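Local coordinates for insecticidal crystal protein Cry7Cal (Bacillus thuringiensis, PDB 5ZI1) that is an insecticidal delta-endotoxin active against the migratory locust, probably acting by binding receptors on the target cell, at residues I258-W271 with S359-V373. Numbering follows the deposited sequence.
Sequences IGLTGINETKYPDW and SIAAANKSATWYQAV
P269 CG lies against NE1, CE2 and CZ2 of the W369 indole, 3.6 Å from CZ2, and the two side chains run past each other in opposite directions. K365 CD lies over the centre of one indole face, 3.7 Å above the plane, while Q371 NE2 lies over the opposite face, displaced toward the rim. At the edge, in plane, comes D270 O. The phenol of Y268 carries K267 CG over one face; A363 O and E265 OE1 both lie at its edge, in plane, with A363 O 3.0 Å from Y268 CD1, and Y268 OH is hydrogen-bonded to D310. Just beside it, K267 O accepts the bond from K365 N (2.9 Å, 152° at the hydrogen). The aliphatic part of K267 crosses the N364 amide, CE to ND2; N364 holds its CG anti to the backbone N (chi1 -178°), which brings ND2 back toward the lysine, and N309 binds that nitrogen weakly.

The strands 352-365 and 369-382 form a beta hairpin in the middle of an antiparallel four-stranded sheet of the beta-prism second domain of the delta-endotoxin; the 258-271 loop lies over one face of it and, at K267, bonds the backbone edge of strand 352-365 that faces away from 369-382. Along that face L260 CD2 packs 3.5 Å from A363 CB, and A361 CB faces the G259 carbonyl carbon. I258 CG2 fits between S359 and V373, 3.9 Å from V373 CG2. Two waters fill in the polar part: one accepts from L260 N and donates to A362 O and Q371 OE1, the other accepts from W369 NE1 and donates to P269 O and the same Q371 oxygen, which thus takes a hydrogen from each.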
ATOM      1  N   ILE A 258      15.552 -14.254   1.603  1.00 43.52           N
ATOM      2  CA  ILE A 258      15.674 -15.487   2.396  1.00 42.95           C
ATOM      3  C   ILE A 258      17.088 -15.994   2.154  1.00 48.94           C
ATOM      4  O   ILE A 258      17.355 -16.822   1.283  1.00 47.26           O
ATOM      5  CB  ILE A 258      14.617 -16.527   2.020  1.00 49.56           C
ATOM      6  CG1 ILE A 258      13.200 -15.949   2.068  1.00 36.50           C
ATOM      7  CG2 ILE A 258      14.734 -17.752   2.915  1.00 45.22           C
ATOM      8  CD1 ILE A 258      12.197 -16.948   1.532  1.00 37.78           C
ATOM      9  N   GLY A 259      18.024 -15.453   2.927  1.00 47.49           N
ATOM     10  CA  GLY A 259      19.411 -15.844   2.829  1.00 41.47           C
ATOM     11  C   GLY A 259      19.990 -15.974   4.223  1.00 46.42           C
ATOM     12  O   GLY A 259      19.406 -15.510   5.205  1.00 46.18           O
ATOM     13  N   LEU A 260      21.149 -16.626   4.303  1.00 48.24           N
ATOM     14  CA  LEU A 260      21.767 -16.857   5.602  1.00 44.98           C
ATOM     15  C   LEU A 260      22.364 -15.565   6.152  1.00 46.83           C
ATOM     16  O   LEU A 260      23.128 -14.883   5.469  1.00 43.75           O
ATOM     17  CB  LEU A 260      22.843 -17.926   5.487  1.00 43.10           C
ATOM     18  CG  LEU A 260      23.564 -18.271   6.788  1.00 48.82           C
ATOM     19  CD1 LEU A 260      22.619 -18.988   7.753  1.00 51.56           C
ATOM     20  CD2 LEU A 260      24.769 -19.142   6.470  1.00 49.45           C
ATOM     21  N   THR A 261      21.992 -15.221   7.381  1.00 48.07           N
ATOM     22  CA  THR A 261      22.640 -14.167   8.143  1.00 50.53           C
ATOM     23  C   THR A 261      22.752 -14.611   9.596  1.00 54.09           C
ATOM     24  O   THR A 261      22.076 -15.548  10.038  1.00 55.37           O
ATOM     25  CB  THR A 261      21.875 -12.820   8.109  1.00 52.43           C
ATOM     26  OG1 THR A 261      20.612 -12.973   8.773  1.00 51.45           O
ATOM     27  CG2 THR A 261      21.665 -12.333   6.694  1.00 46.80           C
ATOM     28  N   GLY A 262      23.609 -13.912  10.341  1.00 48.54           N
ATOM     29  CA  GLY A 262      23.662 -14.057  11.778  1.00 54.89           C
ATOM     30  C   GLY A 262      24.593 -15.130  12.320  1.00 55.91           C
ATOM     31  O   GLY A 262      24.785 -15.187  13.538  1.00 57.30           O
ATOM     32  N   ILE A 263      25.166 -15.986  11.475  1.00 53.71           N
ATOM     33  CA  ILE A 263      26.067 -17.035  11.964  1.00 58.43           C
ATOM     34  C   ILE A 263      27.496 -16.513  12.096  1.00 64.05           C
ATOM     35  O   ILE A 263      28.154 -16.720  13.119  1.00 64.19           O
ATOM     36  CB  ILE A 263      26.004 -18.276  11.041  1.00 58.29           C
ATOM     37  CG1 ILE A 263      24.559 -18.699  10.768  1.00 50.20           C
ATOM     38  CG2 ILE A 263      26.756 -19.440  11.661  1.00 57.58           C
ATOM     39  CD1 ILE A 263      23.762 -18.963  12.007  1.00 55.90           C
ATOM     40  N   ASN A 264      27.968 -15.819  11.057  1.00 64.07           N
ATOM     41  CA  ASN A 264      29.261 -15.135  11.011  1.00 60.93           C
ATOM     42  C   ASN A 264      30.399 -16.068  11.445  1.00 66.31           C
ATOM     43  O   ASN A 264      31.045 -15.909  12.482  1.00 65.98           O
ATOM     44  CB  ASN A 264      29.195 -13.838  11.822  1.00 63.91           C
ATOM     45  CG  ASN A 264      28.048 -12.931  11.356  1.00 65.41           C
ATOM     46  OD1 ASN A 264      26.999 -12.863  12.001  1.00 65.09           O
ATOM     47  ND2 ASN A 264      28.229 -12.271  10.201  1.00 59.99           N
ATOM     48  N   GLU A 265      30.592 -17.074  10.591  1.00 58.48           N
ATOM     49  CA  GLU A 265      31.758 -17.940  10.569  1.00 59.97           C
ATOM     50  C   GLU A 265      32.204 -18.040   9.120  1.00 56.69           C
ATOM     51  O   GLU A 265      31.389 -17.916   8.204  1.00 57.86           O
ATOM     52  CB  GLU A 265      31.448 -19.340  11.156  1.00 59.94           C
ATOM     53  CG  GLU A 265      31.139 -19.291  12.642  1.00 62.57           C
ATOM     54  CD  GLU A 265      30.568 -20.579  13.182  1.00 66.91           C
ATOM     55  OE1 GLU A 265      30.585 -21.597  12.457  1.00 70.97           O
ATOM     56  OE2 GLU A 265      30.090 -20.569  14.339  1.00 69.17           O
ATOM     57  N   THR A 266      33.506 -18.242   8.908  1.00 57.76           N
ATOM     58  CA  THR A 266      34.024 -18.173   7.545  1.00 57.39           C
ATOM     59  C   THR A 266      33.319 -19.155   6.620  1.00 56.96           C
ATOM     60  O   THR A 266      33.216 -18.902   5.415  1.00 62.99           O
ATOM     61  CB  THR A 266      35.533 -18.423   7.521  1.00 57.57           C
ATOM     62  OG1 THR A 266      35.781 -19.831   7.523  1.00 63.28           O
ATOM     63  CG2 THR A 266      36.200 -17.793   8.724  1.00 58.81           C
ATOM     64  N   LYS A 267      32.805 -20.265   7.159  1.00 53.72           N
ATOM     65  CA  LYS A 267      32.128 -21.243   6.317  1.00 53.38           C
ATOM     66  C   LYS A 267      30.656 -20.892   6.106  1.00 52.24           C
ATOM     67  O   LYS A 267      30.079 -21.215   5.060  1.00 48.35           O
ATOM     68  CB  LYS A 267      32.254 -22.632   6.938  1.00 51.26           C
ATOM     69  CG  LYS A 267      31.777 -23.746   6.062  1.00 50.80           C
ATOM     70  CD  LYS A 267      32.534 -25.031   6.379  1.00 54.51           C
ATOM     71  CE  LYS A 267      31.609 -26.227   6.278  1.00 52.83           C
ATOM     72  NZ  LYS A 267      32.233 -27.510   6.779  1.00 70.47           N
ATOM     73  N   TYR A 268      30.035 -20.244   7.082  1.00 52.32           N
ATOM     74  CA  TYR A 268      28.630 -19.865   7.007  1.00 53.81           C
ATOM     75  C   TYR A 268      28.492 -18.338   7.023  1.00 46.02           C
ATOM     76  O   TYR A 268      27.942 -17.764   7.966  1.00 49.70           O
ATOM     77  CB  TYR A 268      27.876 -20.511   8.164  1.00 49.56           C
ATOM     78  CG  TYR A 268      28.052 -22.015   8.215  1.00 55.55           C
ATOM     79  CD1 TYR A 268      27.471 -22.826   7.252  1.00 54.48           C
ATOM     80  CD2 TYR A 268      28.804 -22.626   9.220  1.00 55.78           C
ATOM     81  CE1 TYR A 268      27.626 -24.191   7.275  1.00 49.64           C
ATOM     82  CE2 TYR A 268      28.963 -23.998   9.258  1.00 55.09           C
ATOM     83  CZ  TYR A 268      28.372 -24.775   8.283  1.00 56.35           C
ATOM     84  OH  TYR A 268      28.518 -26.145   8.293  1.00 55.74           O
ATOM     85  N   PRO A 269      28.999 -17.648   6.010  1.00 42.12           N
ATOM     86  CA  PRO A 269      28.934 -16.178   6.034  1.00 53.74           C
ATOM     87  C   PRO A 269      27.524 -15.677   5.755  1.00 49.17           C
ATOM     88  O   PRO A 269      26.644 -16.416   5.297  1.00 46.26           O
ATOM     89  CB  PRO A 269      29.909 -15.750   4.927  1.00 44.81           C
ATOM     90  CG  PRO A 269      29.853 -16.885   3.944  1.00 50.77           C
ATOM     91  CD  PRO A 269      29.550 -18.153   4.741  1.00 45.34           C
ATOM     92  N   ASP A 270      27.305 -14.404   6.089  1.00 50.86           N
ATOM     93  CA  ASP A 270      26.122 -13.696   5.609  1.00 47.67           C
ATOM     94  C   ASP A 270      26.089 -13.691   4.084  1.00 47.23           C
ATOM     95  O   ASP A 270      27.119 -13.589   3.414  1.00 50.13           O
ATOM     96  CB  ASP A 270      26.101 -12.261   6.118  1.00 49.29           C
ATOM     97  CG  ASP A 270      25.862 -12.168   7.613  1.00 53.41           C
ATOM     98  OD1 ASP A 270      25.548 -13.199   8.234  1.00 52.23           O
ATOM     99  OD2 ASP A 270      25.978 -11.050   8.166  1.00 53.42           O
ATOM    100  N   TRP A 271      24.883 -13.778   3.532  1.00 49.10           N
ATOM    101  CA  TRP A 271      24.758 -13.817   2.081  1.00 50.27           C
ATOM    102  C   TRP A 271      25.173 -12.501   1.410  1.00 47.15           C
ATOM    103  O   TRP A 271      25.489 -12.526   0.214  1.00 45.42           O
ATOM    104  CB  TRP A 271      23.318 -14.193   1.685  1.00 46.02           C
ATOM    105  CG  TRP A 271      22.280 -13.139   2.035  1.00 48.53           C
ATOM    106  CD1 TRP A 271      21.480 -13.112   3.145  1.00 47.53           C
ATOM    107  CD2 TRP A 271      21.952 -11.959   1.280  1.00 45.82           C
ATOM    108  NE1 TRP A 271      20.677 -11.998   3.127  1.00 45.56           N
ATOM    109  CE2 TRP A 271      20.944 -11.274   1.992  1.00 49.78           C
ATOM    110  CE3 TRP A 271      22.402 -11.426   0.069  1.00 45.68           C
ATOM    111  CZ2 TRP A 271      20.375 -10.080   1.527  1.00 43.32           C
ATOM    112  CZ3 TRP A 271      21.831 -10.235  -0.395  1.00 43.19           C
ATOM    113  CH2 TRP A 271      20.837  -9.581   0.336  1.00 40.86           C
ATOM    114  N   SER A 359      10.594 -20.496   6.400  1.00 42.25           N
ATOM    115  CA  SER A 359      11.700 -20.943   5.564  1.00 46.04           C
ATOM    116  C   SER A 359      12.919 -21.293   6.411  1.00 44.72           C
ATOM    117  O   SER A 359      13.090 -20.791   7.525  1.00 42.64           O
ATOM    118  CB  SER A 359      12.079 -19.878   4.524  1.00 40.88           C
ATOM    119  OG  SER A 359      12.604 -18.717   5.152  1.00 46.67           O
ATOM    120  N   ILE A 360      13.762 -22.170   5.868  1.00 47.07           N
ATOM    121  CA  ILE A 360      15.100 -22.426   6.403  1.00 47.28           C
ATOM    122  C   ILE A 360      16.096 -21.897   5.387  1.00 44.12           C
ATOM    123  O   ILE A 360      16.061 -22.292   4.216  1.00 45.81           O
ATOM    124  CB  ILE A 360      15.378 -23.923   6.676  1.00 49.46           C
ATOM    125  CG1 ILE A 360      14.335 -24.553   7.598  1.00 50.14           C
ATOM    126  CG2 ILE A 360      16.783 -24.102   7.335  1.00 38.50           C
ATOM    127  CD1 ILE A 360      14.460 -24.113   9.035  1.00 55.15           C
ATOM    128  N   ALA A 361      16.991 -21.025   5.832  1.00 42.16           N
ATOM    129  CA  ALA A 361      18.074 -20.536   4.993  1.00 47.85           C
ATOM    130  C   ALA A 361      19.389 -21.150   5.463  1.00 48.64           C
ATOM    131  O   ALA A 361      19.599 -21.349   6.665  1.00 48.51           O
ATOM    132  CB  ALA A 361      18.156 -18.998   5.023  1.00 46.44           C
ATOM    133  N   ALA A 362      20.260 -21.459   4.505  1.00 48.19           N
ATOM    134  CA  ALA A 362      21.578 -22.005   4.782  1.00 48.48           C
ATOM    135  C   ALA A 362      22.530 -21.510   3.702  1.00 53.74           C
ATOM    136  O   ALA A 362      22.108 -20.978   2.665  1.00 51.67           O
ATOM    137  CB  ALA A 362      21.554 -23.541   4.829  1.00 48.13           C
ATOM    138  N   ALA A 363      23.824 -21.698   3.961  1.00 50.35           N
ATOM    139  CA  ALA A 363      24.880 -21.367   3.013  1.00 52.37           C
ATOM    140  C   ALA A 363      26.129 -22.170   3.356  1.00 52.07           C
ATOM    141  O   ALA A 363      26.329 -22.584   4.495  1.00 43.94           O
ATOM    142  CB  ALA A 363      25.216 -19.873   3.026  1.00 46.31           C
ATOM    143  N   ASN A 364      26.988 -22.346   2.363  1.00 51.25           N
ATOM    144  CA  ASN A 364      28.277 -22.980   2.585  1.00 47.73           C
ATOM    145  C   ASN A 364      29.297 -22.328   1.672  1.00 48.81           C
ATOM    146  O   ASN A 364      29.090 -22.282   0.455  1.00 49.60           O
ATOM    147  CB  ASN A 364      28.215 -24.474   2.305  1.00 51.13           C
ATOM    148  CG  ASN A 364      29.530 -25.143   2.578  1.00 54.97           C
ATOM    149  OD1 ASN A 364      30.397 -25.234   1.707  1.00 55.55           O
ATOM    150  ND2 ASN A 364      29.699 -25.596   3.806  1.00 54.93           N
ATOM    151  N   LYS A 365      30.393 -21.834   2.249  1.00 50.69           N
ATOM    152  CA  LYS A 365      31.478 -21.235   1.478  1.00 54.23           C
ATOM    153  C   LYS A 365      32.745 -22.050   1.710  1.00 49.26           C
ATOM    154  O   LYS A 365      33.311 -22.028   2.804  1.00 45.71           O
ATOM    155  CB  LYS A 365      31.690 -19.770   1.849  1.00 50.14           C
ATOM    156  CG  LYS A 365      32.650 -19.056   0.920  1.00 49.84           C
ATOM    157  CD  LYS A 365      32.764 -17.583   1.294  1.00 48.94           C
ATOM    158  CE  LYS A 365      33.487 -16.776   0.228  1.00 59.40           C
ATOM    159  NZ  LYS A 365      34.949 -17.043   0.200  1.00 64.76           N
ATOM    160  N   SER A 366      33.190 -22.748   0.668  1.00 54.16           N
ATOM    161  CA  SER A 366      34.384 -23.581   0.720  1.00 54.26           C
ATOM    162  C   SER A 366      35.208 -23.385  -0.547  1.00 54.54           C
ATOM    163  O   SER A 366      35.911 -22.380  -0.688  1.00 62.25           O
ATOM    164  CB  SER A 366      33.997 -25.052   0.898  1.00 52.57           C
ATOM    165  OG  SER A 366      33.174 -25.217   2.045  1.00 54.73           O
ATOM    166  N   ALA A 367      35.148 -24.345  -1.469  1.00 52.57           N
ATOM    167  CA  ALA A 367      35.754 -24.110  -2.769  1.00 52.67           C
ATOM    168  C   ALA A 367      34.880 -23.191  -3.605  1.00 55.26           C
ATOM    169  O   ALA A 367      35.393 -22.468  -4.464  1.00 59.63           O
ATOM    170  CB  ALA A 367      35.991 -25.426  -3.506  1.00 47.01           C
ATOM    171  N   THR A 368      33.565 -23.225  -3.376  1.00 53.09           N
ATOM    172  CA  THR A 368      32.612 -22.309  -3.978  1.00 53.10           C
ATOM    173  C   THR A 368      31.626 -21.891  -2.899  1.00 56.37           C
ATOM    174  O   THR A 368      31.697 -22.350  -1.756  1.00 53.61           O
ATOM    175  CB  THR A 368      31.897 -22.934  -5.179  1.00 54.78           C
ATOM    176  OG1 THR A 368      31.115 -21.928  -5.831  1.00 58.53           O
ATOM    177  CG2 THR A 368      30.992 -24.076  -4.740  1.00 54.02           C
ATOM    178  N   TRP A 369      30.698 -21.002  -3.259  1.00 56.28           N
ATOM    179  CA  TRP A 369      29.836 -20.332  -2.290  1.00 49.23           C
ATOM    180  C   TRP A 369      28.385 -20.657  -2.635  1.00 53.31           C
ATOM    181  O   TRP A 369      27.850 -20.154  -3.627  1.00 55.78           O
ATOM    182  CB  TRP A 369      30.121 -18.831  -2.300  1.00 51.98           C
ATOM    183  CG  TRP A 369      29.560 -18.068  -1.149  1.00 49.71           C
ATOM    184  CD1 TRP A 369      28.700 -18.531  -0.200  1.00 48.29           C
ATOM    185  CD2 TRP A 369      29.818 -16.691  -0.826  1.00 49.34           C
ATOM    186  NE1 TRP A 369      28.406 -17.529   0.698  1.00 48.37           N
ATOM    187  CE2 TRP A 369      29.076 -16.388   0.331  1.00 50.43           C
ATOM    188  CE3 TRP A 369      30.602 -15.686  -1.404  1.00 52.12           C
ATOM    189  CZ2 TRP A 369      29.092 -15.119   0.920  1.00 46.73           C
ATOM    190  CZ3 TRP A 369      30.624 -14.428  -0.809  1.00 47.65           C
ATOM    191  CH2 TRP A 369      29.878 -14.159   0.340  1.00 47.36           C
ATOM    192  N   TYR A 370      27.762 -21.522  -1.838  1.00 53.04           N
ATOM    193  CA  TYR A 370      26.398 -21.980  -2.055  1.00 49.45           C
ATOM    194  C   TYR A 370      25.419 -21.201  -1.189  1.00 47.63           C
ATOM    195  O   TYR A 370      25.723 -20.839  -0.050  1.00 50.59           O
ATOM    196  CB  TYR A 370      26.257 -23.478  -1.733  1.00 47.89           C
ATOM    197  CG  TYR A 370      26.992 -24.401  -2.685  1.00 49.02           C
ATOM    198  CD1 TYR A 370      26.638 -24.467  -4.026  1.00 48.18           C
ATOM    199  CD2 TYR A 370      28.030 -25.223  -2.235  1.00 50.99           C
ATOM    200  CE1 TYR A 370      27.297 -25.305  -4.899  1.00 50.75           C
ATOM    201  CE2 TYR A 370      28.693 -26.066  -3.095  1.00 45.91           C
ATOM    202  CZ  TYR A 370      28.324 -26.109  -4.427  1.00 56.03           C
ATOM    203  OH  TYR A 370      28.979 -26.951  -5.299  1.00 52.13           O
ATOM    204  N   GLN A 371      24.225 -20.961  -1.728  1.00 45.89           N
ATOM    205  CA  GLN A 371      23.122 -20.407  -0.953  1.00 44.45           C
ATOM    206  C   GLN A 371      21.972 -21.393  -1.035  1.00 45.83           C
ATOM    207  O   GLN A 371      21.660 -21.896  -2.122  1.00 43.86           O
ATOM    208  CB  GLN A 371      22.698 -19.029  -1.472  1.00 47.46           C
ATOM    209  CG  GLN A 371      23.850 -18.171  -1.900  1.00 42.57           C
ATOM    210  CD  GLN A 371      24.586 -17.524  -0.742  1.00 47.96           C
ATOM    211  OE1 GLN A 371      24.088 -17.447   0.393  1.00 49.02           O
ATOM    212  NE2 GLN A 371      25.779 -17.036  -1.027  1.00 45.03           N
ATOM    213  N   ALA A 372      21.352 -21.682   0.104  1.00 47.44           N
ATOM    214  CA  ALA A 372      20.422 -22.797   0.177  1.00 50.97           C
ATOM    215  C   ALA A 372      19.144 -22.380   0.886  1.00 47.89           C
ATOM    216  O   ALA A 372      19.192 -21.762   1.956  1.00 50.17           O
ATOM    217  CB  ALA A 372      21.071 -23.998   0.895  1.00 48.17           C
ATOM    218  N   VAL A 373      18.010 -22.726   0.286  1.00 48.84           N
ATOM    219  CA  VAL A 373      16.714 -22.690   0.956  1.00 46.43           C
ATOM    220  C   VAL A 373      16.122 -24.095   0.874  1.00 50.89           C
ATOM    221  O   VAL A 373      15.313 -24.385  -0.024  1.00 52.50           O
ATOM    222  CB  VAL A 373      15.784 -21.639   0.327  1.00 49.09           C
ATOM    223  CG1 VAL A 373      14.449 -21.642   1.050  1.00 44.83           C
ATOM    224  CG2 VAL A 373      16.450 -20.232   0.367  1.00 38.35           C
TER
HETATM  225  O   HOH W   1      21.858 -18.197   1.990  1.00 48.37           O
HETATM  226  O   HOH W   2      26.130 -16.854   2.616  1.00 51.85           O